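Local coordinates for ribosome maturation protein SDO1 homolog (Methanothermobacter thermautotrophicus, PDB 2WBM) that probably binds the ribosome and RNA during ribosome maturation, as an archaeal homologue of the Shwachman-Bodian-Diamond syndrome protein, at residues A[51-64]-A[93-106]. Sequence-based numbering, arbitrary orientation.
Sequences FRREDSDVSVEDVL and PLEVTPVILRRGTI
The ring of F51 enters the flank of helix 93-103 between P98, L101 and R102. With CG anti to the backbone N (chi1 -171°), it reaches across to L101, whose CD1 lies 3.6 Å from F51 CD2, while P98 CB touches the far end of the ring. R102 starts away from F51, but its extended chain carries the guanidinium to the ring: the CE2-CZ side of F51 lies against one guanidinium face, offset toward its rim, the planes 23° apart and R102 NH2 3.6 Å from F51 CZ. Two waters bridge F51 O to R102 NE and NH2, which should help to hold the group in place. The CD1 methyl of L101 is the bump that fills the hollow between F51 and V63, meeting V63 CG1 tip to tip at 3.8 Å. One turn earlier in helix 93-103, T97 and P98 form a notch that takes V60 CG2, tightly, at 3.4 Å from T97 CG2. L64 spreads both methyls around T97, and L94 CD2 closes that end against L64 CD1. T97 OG1 turns back to P93 O, which satisfies it within the helix. At the other end R52 NE donates to L101 O (2.9 Å, 141° at the hydrogen), and I106 CG1 lies over one face of the R52 guanidinium, toward its rim. The contact joins helices 45-52 and 60-63 to helix 93-103, which packs on the three-stranded antiparallel sheet of the alpha+beta SBDS N-terminal domain.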
# COMPACT_ATOMS: atom_id res chain seq x y z
N PHE A 51 12.75 1.29 -1.45
CA PHE A 51 14.08 1.54 -1.99
C PHE A 51 14.42 0.57 -3.12
O PHE A 51 15.05 0.96 -4.11
CB PHE A 51 15.14 1.45 -0.89
CG PHE A 51 16.51 1.91 -1.32
CD1 PHE A 51 16.86 3.25 -1.24
CD2 PHE A 51 17.45 1.00 -1.80
CE1 PHE A 51 18.14 3.69 -1.63
CE2 PHE A 51 18.73 1.42 -2.19
CZ PHE A 51 19.07 2.77 -2.09
N ARG A 52 13.99 -0.68 -2.96
CA ARG A 52 14.18 -1.71 -3.98
C ARG A 52 13.41 -1.49 -5.28
O ARG A 52 13.76 -2.06 -6.31
CB ARG A 52 13.83 -3.08 -3.41
CG ARG A 52 14.80 -3.61 -2.41
CD ARG A 52 14.32 -4.98 -1.99
NE ARG A 52 15.42 -5.78 -1.48
CZ ARG A 52 15.39 -7.09 -1.34
NH1 ARG A 52 14.30 -7.78 -1.65
NH2 ARG A 52 16.45 -7.71 -0.87
N ARG A 53 12.35 -0.68 -5.24
CA ARG A 53 11.55 -0.41 -6.44
C ARG A 53 12.29 0.50 -7.42
O ARG A 53 13.17 1.27 -7.04
CB ARG A 53 10.19 0.19 -6.09
CG ARG A 53 9.40 -0.60 -5.07
CD ARG A 53 8.07 0.05 -4.78
NE ARG A 53 7.01 -0.51 -5.60
CZ ARG A 53 5.71 -0.24 -5.44
NH1 ARG A 53 5.30 0.58 -4.48
NH2 ARG A 53 4.82 -0.81 -6.24
N GLU A 54 11.91 0.38 -8.69
CA GLU A 54 12.40 1.25 -9.75
C GLU A 54 12.03 2.69 -9.45
O GLU A 54 10.89 2.98 -9.05
CB GLU A 54 11.76 0.83 -11.08
CG GLU A 54 11.97 -0.63 -11.44
CD GLU A 54 13.26 -0.86 -12.19
OE1 GLU A 54 13.27 -0.67 -13.43
OE2 GLU A 54 14.27 -1.24 -11.56
N ASP A 55 12.99 3.59 -9.63
CA ASP A 55 12.74 5.03 -9.63
C ASP A 55 12.27 5.57 -8.26
O ASP A 55 11.57 6.58 -8.19
CB ASP A 55 11.74 5.40 -10.74
CG ASP A 55 12.02 6.75 -11.38
OD1 ASP A 55 11.08 7.33 -11.96
OD2 ASP A 55 13.17 7.22 -11.33
N SER A 56 12.66 4.88 -7.18
CA SER A 56 12.28 5.29 -5.83
C SER A 56 12.98 6.57 -5.39
O SER A 56 14.15 6.78 -5.71
CB SER A 56 12.58 4.18 -4.82
OG SER A 56 12.39 4.66 -3.50
N ASP A 57 12.26 7.40 -4.64
CA ASP A 57 12.82 8.64 -4.10
C ASP A 57 13.28 8.51 -2.64
O ASP A 57 13.75 9.49 -2.05
CB ASP A 57 11.83 9.79 -4.25
CG ASP A 57 11.85 10.40 -5.64
OD1 ASP A 57 12.52 9.83 -6.54
OD2 ASP A 57 11.21 11.45 -5.85
N VAL A 58 13.17 7.31 -2.08
CA VAL A 58 13.57 7.04 -0.70
C VAL A 58 15.09 7.08 -0.58
O VAL A 58 15.79 6.39 -1.31
CB VAL A 58 13.04 5.66 -0.22
CG1 VAL A 58 13.52 5.35 1.20
CG2 VAL A 58 11.52 5.60 -0.29
N SER A 59 15.60 7.87 0.36
CA SER A 59 17.04 7.95 0.57
C SER A 59 17.54 6.83 1.47
O SER A 59 16.84 6.40 2.40
CB SER A 59 17.42 9.30 1.16
OG SER A 59 17.32 9.26 2.57
N VAL A 60 18.75 6.37 1.20
CA VAL A 60 19.36 5.31 1.99
C VAL A 60 19.45 5.69 3.48
O VAL A 60 19.27 4.82 4.35
CB VAL A 60 20.72 4.83 1.39
CG1 VAL A 60 21.84 5.85 1.60
CG2 VAL A 60 21.10 3.49 1.97
N GLU A 61 19.69 6.97 3.76
CA GLU A 61 19.76 7.46 5.14
C GLU A 61 18.45 7.23 5.89
O GLU A 61 18.46 6.95 7.08
CB GLU A 61 20.15 8.94 5.19
CG GLU A 61 21.59 9.19 4.72
CD GLU A 61 21.70 9.51 3.23
OE1 GLU A 61 20.80 9.13 2.44
OE2 GLU A 61 22.70 10.16 2.85
N ASP A 62 17.33 7.31 5.18
CA ASP A 62 16.04 7.06 5.83
C ASP A 62 15.74 5.56 6.01
O ASP A 62 14.95 5.18 6.86
CB ASP A 62 14.92 7.79 5.10
CG ASP A 62 15.07 9.32 5.21
OD1 ASP A 62 15.58 9.82 6.24
OD2 ASP A 62 14.69 10.01 4.26
N VAL A 63 16.37 4.72 5.20
CA VAL A 63 16.18 3.27 5.27
C VAL A 63 16.89 2.67 6.50
O VAL A 63 16.34 1.80 7.18
CB VAL A 63 16.66 2.57 3.97
CG1 VAL A 63 16.52 1.06 4.09
CG2 VAL A 63 15.88 3.06 2.77
N LEU A 64 18.10 3.15 6.79
CA LEU A 64 18.95 2.56 7.84
C LEU A 64 18.50 2.90 9.25
O LEU A 64 18.30 4.05 9.56
CB LEU A 64 20.41 3.00 7.67
CG LEU A 64 21.12 2.31 6.51
CD1 LEU A 64 22.33 3.14 6.09
CD2 LEU A 64 21.55 0.87 6.88
N PRO A 93 29.39 3.06 4.90
CA PRO A 93 28.09 2.37 5.08
C PRO A 93 26.97 2.90 4.18
O PRO A 93 26.07 2.15 3.82
CB PRO A 93 27.74 2.64 6.54
CG PRO A 93 29.08 2.77 7.20
CD PRO A 93 29.90 3.58 6.19
N LEU A 94 27.03 4.19 3.82
CA LEU A 94 26.00 4.77 2.96
C LEU A 94 26.20 4.36 1.49
O LEU A 94 25.29 4.50 0.68
CB LEU A 94 25.94 6.30 3.11
CG LEU A 94 25.55 6.78 4.53
CD1 LEU A 94 25.53 8.30 4.65
CD2 LEU A 94 24.20 6.19 4.98
N GLU A 95 27.39 3.86 1.17
CA GLU A 95 27.67 3.38 -0.18
C GLU A 95 27.54 1.86 -0.24
O GLU A 95 27.19 1.30 -1.28
CB GLU A 95 29.05 3.85 -0.67
CG GLU A 95 29.13 5.36 -0.91
CD GLU A 95 30.52 5.86 -1.30
OE1 GLU A 95 31.48 5.06 -1.31
OE2 GLU A 95 30.65 7.06 -1.60
N VAL A 96 27.81 1.19 0.87
CA VAL A 96 27.65 -0.26 0.94
C VAL A 96 26.17 -0.66 0.98
O VAL A 96 25.75 -1.62 0.32
CB VAL A 96 28.42 -0.85 2.15
CG1 VAL A 96 28.06 -2.33 2.37
CG2 VAL A 96 29.92 -0.68 1.94
N THR A 97 25.39 0.07 1.78
CA THR A 97 23.99 -0.29 2.02
C THR A 97 23.12 -0.42 0.75
O THR A 97 22.34 -1.38 0.65
CB THR A 97 23.36 0.65 3.07
OG1 THR A 97 23.99 0.45 4.33
CG2 THR A 97 21.86 0.40 3.19
N PRO A 98 23.23 0.52 -0.22
CA PRO A 98 22.41 0.36 -1.44
C PRO A 98 22.71 -0.94 -2.18
O PRO A 98 21.79 -1.52 -2.77
CB PRO A 98 22.83 1.55 -2.31
CG PRO A 98 23.30 2.58 -1.33
CD PRO A 98 23.94 1.81 -0.22
N VAL A 99 23.96 -1.39 -2.14
CA VAL A 99 24.33 -2.67 -2.77
C VAL A 99 23.69 -3.85 -2.01
O VAL A 99 23.11 -4.76 -2.62
CB VAL A 99 25.87 -2.86 -2.87
CG1 VAL A 99 26.19 -4.15 -3.63
CG2 VAL A 99 26.49 -1.66 -3.60
N ILE A 100 23.75 -3.80 -0.68
CA ILE A 100 23.12 -4.86 0.12
C ILE A 100 21.61 -4.88 -0.15
O ILE A 100 21.03 -5.95 -0.37
CB ILE A 100 23.42 -4.72 1.62
CG1 ILE A 100 24.93 -4.88 1.87
CG2 ILE A 100 22.64 -5.78 2.40
CD1 ILE A 100 25.33 -4.71 3.34
N LEU A 101 20.99 -3.71 -0.15
CA LEU A 101 19.54 -3.63 -0.42
C LEU A 101 19.13 -4.13 -1.80
O LEU A 101 18.10 -4.82 -1.97
CB LEU A 101 19.03 -2.20 -0.20
CG LEU A 101 18.97 -1.74 1.26
CD1 LEU A 101 18.73 -0.25 1.33
CD2 LEU A 101 17.87 -2.51 2.03
N ARG A 102 19.93 -3.78 -2.81
CA ARG A 102 19.55 -4.10 -4.17
C ARG A 102 19.93 -5.50 -4.60
O ARG A 102 19.26 -6.08 -5.44
CB ARG A 102 20.11 -3.05 -5.14
CG ARG A 102 19.38 -1.72 -5.02
CD ARG A 102 20.17 -0.60 -5.65
NE ARG A 102 19.43 0.66 -5.66
CZ ARG A 102 20.01 1.86 -5.65
NH1 ARG A 102 21.33 1.96 -5.61
NH2 ARG A 102 19.26 2.95 -5.67
N ARG A 103 21.00 -6.06 -4.02
CA ARG A 103 21.52 -7.36 -4.46
C ARG A 103 21.30 -8.48 -3.44
O ARG A 103 21.46 -9.66 -3.78
CB ARG A 103 23.03 -7.26 -4.74
CG ARG A 103 23.44 -6.34 -5.90
CD ARG A 103 23.01 -6.88 -7.23
NE ARG A 103 23.62 -6.14 -8.33
CZ ARG A 103 24.47 -6.67 -9.22
NH1 ARG A 103 24.82 -7.95 -9.14
NH2 ARG A 103 24.96 -5.91 -10.19
N GLY A 104 20.93 -8.10 -2.23
CA GLY A 104 20.85 -9.04 -1.10
C GLY A 104 19.46 -9.55 -0.81
O GLY A 104 18.54 -9.45 -1.64
N THR A 105 19.32 -10.15 0.37
CA THR A 105 18.06 -10.78 0.81
C THR A 105 17.55 -10.04 2.04
O THR A 105 18.26 -9.22 2.61
CB THR A 105 18.27 -12.25 1.18
OG1 THR A 105 19.30 -12.36 2.19
CG2 THR A 105 18.66 -13.07 -0.06
N ILE A 106 16.32 -10.35 2.43
CA ILE A 106 15.72 -9.79 3.64
C ILE A 106 15.51 -10.93 4.63
O ILE A 106 14.97 -11.98 4.27
CB ILE A 106 14.36 -9.11 3.34
CG1 ILE A 106 14.54 -7.91 2.39
CG2 ILE A 106 13.66 -8.70 4.64
CD1 ILE A 106 15.33 -6.74 2.97
O HOH W 1 16.51 3.12 -4.80
O HOH W 2 16.76 0.19 -6.27
O HOH W 3 18.55 -6.89 0.78